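Local coordinates for protein FmtA (Staphylococcus aureus, PDB 5ZH8) that removes D-alanyl groups from wall teichoic acid and lipoteichoic acid as an esterase, and affects methicillin resistance and cell wall structure in Staphylococcus aureus, at residues A[46-51]-A[281-286]; A[53-58]-A[234-239]; A[241-246]-A[305-310]. All blocks are in the same frame, centred on the assembly; numbering follows the deposited sequence.

Interaction 1 (A[46-51]-A[281-286]); sequences SDNEKY and QYYGAG
Asn48 lays its side chain flat over one face of the Tyr283 ring, and nearly all of the contact between 46-51 and 281-286 is this one stack. Asn48 CB sits above the hydroxyl half of the ring, 3.5 Å from Tyr283 CE2, and makes a CH-pi contact 29° off the ring normal. One atom further on, CG of Asn48 is 3.4 Å from the same Tyr283 CE2. At the amide the chain divides. Asn48 ND2 carries on inward over the middle of the ring, 3.3 Å from Tyr283 CG. The amide and ring planes are only 10° apart, which makes this a parallel stack, the amide lying flat over the ring rather than pointing an N-H into it. Asn48 OD1 keeps to the CD2 side of the ring and accepts a hydrogen bond from Ala232 N in the first turn of helix 231-240, a bond that helps fix the rotation of the amide. Tyr283 reaches outward as Asn48 reaches inward, both with CG beside the backbone N (chi1 near -80°), and the two side chains run past each other in opposite senses. At the tyrosine's outer end the aliphatic CG of Glu49 comes within 4.2 Å of Tyr283 OH, its carboxylate plane turned steeply to the ring. Ser46, the N-cap residue, starts the helix here with a weak capping bond from Glu49 N to Ser46 OG. The motif is an amide-aromatic stack, and it fastens the N-terminal helix 47-55 onto the glycine-containing loop before strand 288-290 of the beta-lactamase-type fold.

Interaction 2 (A[53-58]-A[234-239]); sequences VDRNKE and NYYTKI
Arg55 and Tyr236 form a cation-pi stack between the end of helix 47-55 and helix 231-240 of the beta-lactamase-type fold. The pi interaction comes first: the guanidinium lies nearly flat on one face of the phenol ring, with CZ of Arg55 3.5 Å from the Tyr236 ring centroid and the planes 19° apart. It is offset rather than centred, the group being shifted toward the CG-CD1-CE1 side of the ring. Packing adds to it, because Arg55 CD rides over the same face, 4.2 Å from the ring centroid, as a CH-pi contact. The first three torsions, beginning with CG anti to the backbone N (chi1 -175°), carry the chain out straight to NE, and the bend at chi4 (77°) then turns the guanidinium onto the ring. On the opposite face of Tyr236 the CE2 atom of Tyr235 sits above the centre, placing the ring between its own helix neighbour and the arginine.

Hydrogen bonds and a salt bridge hold both groups as well. Arg55 NH2 makes a salt bridge with Asp241, and Arg55 NH1 is hydrogen-bonded to Tyr51 OH one helical turn earlier; two partners on different nitrogens should restrict the rotation of the guanidinium. Tyr236 OH is hydrogen-bonded to Glu253 OE2, while the other oxygen of that carboxylate takes Asn56 ND2. Over the inner end of the ring, Arg55 NH1 comes 3.5 Å from Tyr236 CB.

Interaction 3 (A[241-246]-A[305-310]); sequences DPLKLQ and YKLFSP
Leu243 and Lys306, their CA atoms 7.8 Å apart, bring together two loops that each turn out of a helix through a Schellman motif, with Lys244 and Tyr305 as the positive-phi residues, the first loop including a type I turn from Asp241 to Lys244 that is closed by a 3.0 Å hydrogen bond from Lys244 N to Asp241 O and has Leu243 as its third residue.

From there the leucine side chain reaches across, using both of its methyl groups. Leu243 CD1 packs against the branch point of the second leucine, 4.0 Å from Leu307 CG, and Leu307 CD2 fits up to both methyls of Leu243. The two isobutyl groups meet at a slant, each with CG beside its own backbone N and then an extended branch. Leu243 CD2 also touches the start of the lysine chain, 3.9 Å from Lys306 CB; here the side chains pass in opposite directions. Beyond CB the lysine bends at chi2, and its NZ is hydrogen-bonded to Gln301 OE1. No hydrogen bond joins the two loops directly, although Gln301 NE2 is hydrogen-bonded to Leu243 O and so ties the turn to the neighbouring helix.

Helix 292-303 flanks the contact, offering Leu298 to Leu243 and Ile302 to Leu307, and Gln139 of helix 129-142 meets Leu307; past the turn the chain enters strand 248-250.

In the fold
Interactions 1 and 2 share helix 47-55 and have centres about 12 Å apart; they meet where Tyr51 OH packs 3.5 Å from Tyr236 CB. Interaction 3, its centre about 16 Å from that of interaction 2, is joined to it by the salt bridge from Arg55 NH2 to Asp241 OD1 (2.8 Å). Interactions 1 and 3 do not touch, with centres about 22 Å apart. Of the three, interaction 1 leads toward the probable catalytic region: past Tyr283, the amides of Gly284 and Gly286 make weak hydrogen bonds to Gln129, which lies in the Ser-x-x-Lys sequence characteristic of this family. Segments 234-239 and 305-310 pack Ile239 and Phe308 on helix 129-142, which carries the lysine of that sequence.

Interaction 1 (A[46-51]-A[281-286])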
loop_
_atom_site.group_PDB
_atom_site.type_symbol
_atom_site.label_atom_id
_atom_site.label_comp_id
_atom_site.label_asym_id
_atom_site.label_seq_id
_atom_site.Cartn_x
_atom_site.Cartn_y
_atom_site.Cartn_z
ATOM N N SER A 46 32.138 -2.379 4.001
ATOM C CA SER A 46 32.028 -1.350 2.968
ATOM C C SER A 46 32.551 -0.041 3.531
ATOM O O SER A 46 32.697 0.079 4.737
ATOM C CB SER A 46 30.569 -1.161 2.593
ATOM O OG SER A 46 29.848 -0.693 3.719
ATOM N N ASP A 47 32.797 0.949 2.676
ATOM C CA ASP A 47 33.302 2.239 3.146
ATOM C C ASP A 47 32.313 2.964 4.048
ATOM O O ASP A 47 32.722 3.654 4.982
ATOM C CB ASP A 47 33.710 3.123 1.969
ATOM C CG ASP A 47 34.929 2.578 1.237
ATOM O OD1 ASP A 47 35.219 1.371 1.374
ATOM O OD2 ASP A 47 35.612 3.347 0.530
ATOM N N ASN A 48 31.021 2.794 3.772
ATOM C CA ASN A 48 29.971 3.415 4.585
ATOM C C ASN A 48 30.007 2.957 6.036
ATOM O O ASN A 48 29.981 3.786 6.947
ATOM C CB ASN A 48 28.581 3.129 4.007
ATOM C CG ASN A 48 28.235 4.038 2.848
ATOM O OD1 ASN A 48 28.433 5.253 2.909
ATOM N ND2 ASN A 48 27.699 3.453 1.785
ATOM N N GLU A 49 30.061 1.644 6.247
ATOM C CA GLU A 49 30.074 1.101 7.600
ATOM C C GLU A 49 31.402 1.394 8.289
ATOM O O GLU A 49 31.423 1.711 9.476
ATOM C CB GLU A 49 29.801 -0.408 7.596
ATOM C CG GLU A 49 28.414 -0.809 7.113
ATOM C CD GLU A 49 28.365 -2.242 6.604
ATOM O OE1 GLU A 49 29.442 -2.815 6.285
ATOM O OE2 GLU A 49 27.242 -2.797 6.532
ATOM N N LYS A 50 32.481 1.350 7.546
ATOM C CA LYS A 50 33.753 1.677 8.120
ATOM C C LYS A 50 33.616 3.007 8.775
ATOM O O LYS A 50 33.863 3.128 9.947
ATOM C CB LYS A 50 34.796 1.803 7.033
ATOM C CG LYS A 50 35.936 0.817 7.104
ATOM C CD LYS A 50 36.066 0.087 5.784
ATOM C CE LYS A 50 37.503 0.020 5.323
ATOM N NZ LYS A 50 37.658 -0.983 4.239
ATOM N N TYR A 51 33.195 4.010 8.008
ATOM C CA TYR A 51 33.084 5.371 8.520
ATOM C C TYR A 51 32.168 5.462 9.739
ATOM O O TYR A 51 32.523 6.080 10.742
ATOM C CB TYR A 51 32.577 6.330 7.440
ATOM C CG TYR A 51 32.205 7.675 8.020
ATOM C CD1 TYR A 51 33.188 8.578 8.396
ATOM C CD2 TYR A 51 30.870 8.027 8.241
ATOM C CE1 TYR A 51 32.861 9.804 8.949
ATOM C CE2 TYR A 51 30.540 9.253 8.797
ATOM C CZ TYR A 51 31.544 10.134 9.149
ATOM O OH TYR A 51 31.243 11.344 9.715
ATOM N N GLN A 281 22.297 -1.879 0.636
ATOM C CA GLN A 281 22.506 -1.527 -0.768
ATOM C C GLN A 281 21.750 -0.259 -1.184
ATOM O O GLN A 281 21.757 0.113 -2.358
ATOM C CB GLN A 281 22.071 -2.702 -1.655
ATOM C CG GLN A 281 20.576 -2.759 -1.968
ATOM C CD GLN A 281 20.047 -4.169 -2.163
ATOM O OE1 GLN A 281 19.436 -4.477 -3.185
ATOM N NE2 GLN A 281 20.275 -5.034 -1.175
ATOM N N TYR A 282 21.102 0.400 -0.223
ATOM C CA TYR A 282 20.182 1.506 -0.512
ATOM C C TYR A 282 20.672 2.870 -0.022
ATOM O O TYR A 282 19.864 3.750 0.294
ATOM C CB TYR A 282 18.787 1.191 0.061
ATOM C CG TYR A 282 17.738 1.002 -1.011
ATOM C CD1 TYR A 282 17.093 2.100 -1.575
ATOM C CD2 TYR A 282 17.410 -0.267 -1.478
ATOM C CE1 TYR A 282 16.143 1.936 -2.564
ATOM C CE2 TYR A 282 16.460 -0.439 -2.467
ATOM C CZ TYR A 282 15.829 0.665 -3.008
ATOM O OH TYR A 282 14.883 0.488 -3.990
ATOM N N TYR A 283 21.988 3.056 0.012
ATOM C CA TYR A 283 22.566 4.330 0.444
ATOM C C TYR A 283 22.247 5.421 -0.564
ATOM O O TYR A 283 22.728 5.387 -1.695
ATOM C CB TYR A 283 24.077 4.209 0.646
ATOM C CG TYR A 283 24.451 3.556 1.957
ATOM C CD1 TYR A 283 24.465 2.173 2.086
ATOM C CD2 TYR A 283 24.780 4.325 3.072
ATOM C CE1 TYR A 283 24.797 1.572 3.286
ATOM C CE2 TYR A 283 25.114 3.731 4.276
ATOM C CZ TYR A 283 25.124 2.351 4.375
ATOM O OH TYR A 283 25.464 1.734 5.557
ATOM N N GLY A 284 21.407 6.366 -0.153
ATOM C CA GLY A 284 21.046 7.512 -0.980
ATOM C C GLY A 284 19.629 7.501 -1.520
ATOM O O GLY A 284 19.129 8.544 -1.943
ATOM N N ALA A 285 18.983 6.339 -1.518
ATOM C CA ALA A 285 17.606 6.203 -2.033
ATOM C C ALA A 285 16.595 5.703 -0.991
ATOM O O ALA A 285 15.443 5.425 -1.333
ATOM C CB ALA A 285 17.596 5.290 -3.253
ATOM N N GLY A 286 17.024 5.575 0.267
ATOM C CA GLY A 286 16.093 5.327 1.370
ATOM C C GLY A 286 16.501 4.307 2.418
ATOM O O GLY A 286 15.755 3.363 2.681
#

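Interaction 2 (A[53-58]-A[234-239])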
loop_
_atom_site.group_PDB
_atom_site.type_symbol
_atom_site.label_atom_id
_atom_site.label_comp_id
_atom_site.label_asym_id
_atom_site.label_seq_id
_atom_site.Cartn_x
_atom_site.Cartn_y
_atom_site.Cartn_z
ATOM N N VAL A 53 30.998 3.094 11.871
ATOM C CA VAL A 53 31.460 2.359 13.052
ATOM C C VAL A 53 32.453 3.213 13.835
ATOM O O VAL A 53 32.334 3.342 15.052
ATOM C CB VAL A 53 32.094 0.988 12.691
ATOM C CG1 VAL A 53 32.809 0.370 13.889
ATOM C CG2 VAL A 53 31.038 0.027 12.158
ATOM N N ASP A 54 33.410 3.811 13.128
ATOM C CA ASP A 54 34.446 4.622 13.766
ATOM C C ASP A 54 33.863 5.902 14.354
ATOM O O ASP A 54 34.268 6.349 15.430
ATOM C CB ASP A 54 35.553 4.968 12.774
ATOM C CG ASP A 54 36.656 5.773 13.412
ATOM O OD1 ASP A 54 37.457 5.192 14.176
ATOM O OD2 ASP A 54 36.712 6.994 13.166
ATOM N N ARG A 55 32.911 6.478 13.632
ATOM C CA ARG A 55 32.200 7.667 14.076
ATOM C C ARG A 55 31.449 7.424 15.387
ATOM O O ARG A 55 31.418 8.294 16.257
ATOM C CB ARG A 55 31.215 8.102 12.986
ATOM C CG ARG A 55 30.482 9.401 13.272
ATOM C CD ARG A 55 29.196 9.485 12.479
ATOM N NE ARG A 55 28.303 10.513 12.999
ATOM C CZ ARG A 55 28.438 11.818 12.801
ATOM N NH1 ARG A 55 29.437 12.306 12.068
ATOM N NH2 ARG A 55 27.549 12.642 13.345
ATOM N N ASN A 56 30.850 6.241 15.523
ATOM C CA ASN A 56 29.993 5.935 16.666
ATOM C C ASN A 56 30.667 5.039 17.713
ATOM O O ASN A 56 29.985 4.308 18.427
ATOM C CB ASN A 56 28.693 5.284 16.169
ATOM C CG ASN A 56 27.842 6.234 15.331
ATOM O OD1 ASN A 56 27.660 7.399 15.684
ATOM N ND2 ASN A 56 27.308 5.735 14.225
ATOM N N LYS A 57 31.994 5.103 17.833
ATOM C CA LYS A 57 32.695 4.301 18.850
ATOM C C LYS A 57 32.386 4.799 20.260
ATOM O O LYS A 57 32.023 4.004 21.131
ATOM C CB LYS A 57 34.211 4.238 18.607
ATOM C CG LYS A 57 34.974 5.549 18.731
ATOM C CD LYS A 57 36.371 5.429 18.135
ATOM C CE LYS A 57 36.920 6.774 17.659
ATOM N NZ LYS A 57 37.500 7.579 18.774
ATOM N N GLU A 58 32.504 6.109 20.470
ATOM C CA GLU A 58 32.264 6.713 21.778
ATOM C C GLU A 58 30.941 7.497 21.841
ATOM O O GLU A 58 30.688 8.203 22.818
ATOM C CB GLU A 58 33.436 7.609 22.156
ATOM N N ASN A 234 30.021 11.849 3.486
ATOM C CA ASN A 234 29.616 13.046 2.770
ATOM C C ASN A 234 28.361 13.641 3.400
ATOM O O ASN A 234 28.281 14.856 3.584
ATOM C CB ASN A 234 29.396 12.760 1.280
ATOM C CG ASN A 234 30.701 12.688 0.487
ATOM O OD1 ASN A 234 30.959 11.717 -0.222
ATOM N ND2 ASN A 234 31.514 13.738 0.578
ATOM N N TYR A 235 27.393 12.790 3.750
ATOM C CA TYR A 235 26.173 13.268 4.406
ATOM C C TYR A 235 26.454 13.936 5.753
ATOM O O TYR A 235 25.944 15.019 6.025
ATOM C CB TYR A 235 25.148 12.153 4.629
ATOM C CG TYR A 235 24.134 12.555 5.683
ATOM C CD1 TYR A 235 23.046 13.366 5.366
ATOM C CD2 TYR A 235 24.298 12.171 7.014
ATOM C CE1 TYR A 235 22.145 13.759 6.337
ATOM C CE2 TYR A 235 23.396 12.566 7.989
ATOM C CZ TYR A 235 22.328 13.358 7.642
ATOM O OH TYR A 235 21.449 13.741 8.619
ATOM N N TYR A 236 27.232 13.282 6.607
ATOM C CA TYR A 236 27.487 13.833 7.941
ATOM C C TYR A 236 28.345 15.101 7.895
ATOM O O TYR A 236 28.005 16.111 8.518
ATOM C CB TYR A 236 28.114 12.796 8.884
ATOM C CG TYR A 236 27.090 11.946 9.602
ATOM C CD1 TYR A 236 26.238 12.494 10.557
ATOM C CD2 TYR A 236 26.937 10.606 9.286
ATOM C CE1 TYR A 236 25.295 11.717 11.205
ATOM C CE2 TYR A 236 25.990 9.819 9.924
ATOM C CZ TYR A 236 25.170 10.379 10.883
ATOM O OH TYR A 236 24.234 9.607 11.532
ATOM N N THR A 237 29.445 15.051 7.155
ATOM C CA THR A 237 30.361 16.186 7.072
ATOM C C THR A 237 29.721 17.409 6.390
ATOM O O THR A 237 29.953 18.545 6.807
ATOM C CB THR A 237 31.654 15.806 6.325
ATOM O OG1 THR A 237 31.322 15.195 5.076
ATOM C CG2 THR A 237 32.472 14.836 7.130
ATOM N N LYS A 238 28.905 17.167 5.364
ATOM C CA LYS A 238 28.342 18.255 4.559
ATOM C C LYS A 238 26.908 18.664 4.909
ATOM O O LYS A 238 26.466 19.736 4.499
ATOM C CB LYS A 238 28.414 17.911 3.068
ATOM C CG LYS A 238 29.813 17.660 2.523
ATOM C CD LYS A 238 29.732 17.333 1.038
ATOM C CE LYS A 238 31.096 17.192 0.388
ATOM N NZ LYS A 238 31.785 18.505 0.260
ATOM N N ILE A 239 26.175 17.830 5.640
ATOM C CA ILE A 239 24.774 18.147 5.997
ATOM C C ILE A 239 24.457 17.823 7.455
ATOM O O ILE A 239 24.113 18.714 8.227
ATOM C CB ILE A 239 23.764 17.404 5.090
ATOM C CG1 ILE A 239 23.964 17.789 3.619
ATOM C CG2 ILE A 239 22.329 17.703 5.522
ATOM C CD1 ILE A 239 23.331 16.822 2.640
#

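Interaction 3 (A[241-246]-A[305-310])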
loop_
_atom_site.group_PDB
_atom_site.type_symbol
_atom_site.label_atom_id
_atom_site.label_comp_id
_atom_site.label_asym_id
_atom_site.label_seq_id
_atom_site.Cartn_x
_atom_site.Cartn_y
_atom_site.Cartn_z
ATOM N N ASP A 241 26.019 17.074 10.333
ATOM C CA ASP A 241 26.680 17.793 11.426
ATOM C C ASP A 241 26.548 19.313 11.330
ATOM O O ASP A 241 26.189 19.951 12.319
ATOM C CB ASP A 241 28.155 17.374 11.546
ATOM C CG ASP A 241 28.318 15.933 12.004
ATOM O OD1 ASP A 241 27.304 15.304 12.392
ATOM O OD2 ASP A 241 29.461 15.434 11.977
ATOM N N PRO A 242 26.838 19.906 10.153
ATOM C CA PRO A 242 26.608 21.348 9.994
ATOM C C PRO A 242 25.217 21.816 10.421
ATOM O O PRO A 242 25.101 22.868 11.047
ATOM C CB PRO A 242 26.808 21.570 8.496
ATOM C CG PRO A 242 27.815 20.545 8.118
ATOM C CD PRO A 242 27.538 19.344 8.982
ATOM N N LEU A 243 24.181 21.044 10.102
ATOM C CA LEU A 243 22.812 21.422 10.463
ATOM C C LEU A 243 22.319 20.753 11.755
ATOM O O LEU A 243 21.120 20.722 12.010
ATOM C CB LEU A 243 21.862 21.134 9.299
ATOM C CG LEU A 243 22.224 21.773 7.953
ATOM C CD1 LEU A 243 21.081 21.598 6.962
ATOM C CD2 LEU A 243 22.580 23.248 8.095
ATOM N N LYS A 244 23.250 20.251 12.570
ATOM C CA LYS A 244 22.953 19.682 13.894
ATOM C C LYS A 244 21.767 18.724 13.885
ATOM O O LYS A 244 20.884 18.797 14.740
ATOM C CB LYS A 244 22.725 20.793 14.924
ATOM C CG LYS A 244 23.969 21.614 15.232
ATOM C CD LYS A 244 23.720 22.655 16.319
ATOM C CE LYS A 244 25.026 23.282 16.800
ATOM N NZ LYS A 244 25.834 23.847 15.679
ATOM N N LEU A 245 21.754 17.835 12.898
ATOM C CA LEU A 245 20.763 16.776 12.829
ATOM C C LEU A 245 21.269 15.596 13.649
ATOM O O LEU A 245 21.976 14.723 13.140
ATOM C CB LEU A 245 20.522 16.363 11.376
ATOM C CG LEU A 245 20.105 17.469 10.417
ATOM C CD1 LEU A 245 19.704 16.830 9.098
ATOM C CD2 LEU A 245 18.954 18.284 10.971
ATOM N N GLN A 246 20.900 15.592 14.928
ATOM C CA GLN A 246 21.441 14.645 15.902
ATOM C C GLN A 246 20.464 13.526 16.245
ATOM O O GLN A 246 20.756 12.682 17.097
ATOM C CB GLN A 246 21.831 15.399 17.171
ATOM C CG GLN A 246 22.887 16.463 16.918
ATOM C CD GLN A 246 23.234 17.252 18.154
ATOM O OE1 GLN A 246 22.356 17.700 18.883
ATOM N NE2 GLN A 246 24.522 17.431 18.393
ATOM N N TYR A 305 18.887 29.690 4.291
ATOM C CA TYR A 305 20.151 29.836 3.565
ATOM C C TYR A 305 21.372 29.373 4.349
ATOM O O TYR A 305 22.388 30.055 4.378
ATOM C CB TYR A 305 20.322 31.281 3.093
ATOM C CG TYR A 305 19.075 31.828 2.440
ATOM C CD1 TYR A 305 18.528 31.198 1.329
ATOM C CD2 TYR A 305 18.442 32.957 2.934
ATOM C CE1 TYR A 305 17.390 31.681 0.729
ATOM C CE2 TYR A 305 17.302 33.448 2.337
ATOM C CZ TYR A 305 16.786 32.808 1.234
ATOM O OH TYR A 305 15.651 33.296 0.643
ATOM N N LYS A 306 21.296 28.190 4.942
ATOM C CA LYS A 306 22.394 27.638 5.709
ATOM C C LYS A 306 23.259 26.684 4.940
ATOM O O LYS A 306 24.315 26.353 5.374
ATOM C CB LYS A 306 21.907 26.956 6.961
ATOM C CG LYS A 306 21.737 27.890 8.130
ATOM C CD LYS A 306 22.071 27.201 9.432
ATOM C CE LYS A 306 21.277 27.800 10.576
ATOM N NZ LYS A 306 21.235 26.919 11.768
ATOM N N LEU A 307 22.781 26.182 3.831
ATOM C CA LEU A 307 23.612 25.332 2.974
ATOM C C LEU A 307 24.076 26.050 1.720
ATOM O O LEU A 307 25.172 25.793 1.236
ATOM C CB LEU A 307 22.856 24.077 2.550
ATOM C CG LEU A 307 22.641 23.011 3.607
ATOM C CD1 LEU A 307 22.068 21.790 2.908
ATOM C CD2 LEU A 307 23.927 22.668 4.346
ATOM N N PHE A 308 23.218 26.909 1.171
ATOM C CA PHE A 308 23.546 27.689 -0.010
ATOM C C PHE A 308 23.085 29.138 0.144
ATOM O O PHE A 308 22.211 29.447 0.961
ATOM C CB PHE A 308 22.889 27.092 -1.257
ATOM C CG PHE A 308 22.955 25.591 -1.338
ATOM C CD1 PHE A 308 24.136 24.945 -1.699
ATOM C CD2 PHE A 308 21.831 24.824 -1.076
ATOM C CE1 PHE A 308 24.191 23.567 -1.798
ATOM C CE2 PHE A 308 21.878 23.446 -1.176
ATOM C CZ PHE A 308 23.060 22.818 -1.534
ATOM N N SER A 309 23.678 30.017 -0.662
ATOM C CA SER A 309 23.219 31.398 -0.800
ATOM C C SER A 309 21.783 31.469 -1.339
ATOM O O SER A 309 21.276 30.494 -1.901
ATOM C CB SER A 309 24.136 32.139 -1.765
ATOM O OG SER A 309 24.113 31.511 -3.035
ATOM N N PRO A 310 21.118 32.622 -1.171
ATOM C CA PRO A 310 19.748 32.754 -1.691
ATOM C C PRO A 310 19.619 32.530 -3.210
ATOM O O PRO A 310 18.639 31.934 -3.658
ATOM C CB PRO A 310 19.368 34.189 -1.310
ATOM C CG PRO A 310 20.218 34.515 -0.134
ATOM C CD PRO A 310 21.512 33.788 -0.358
#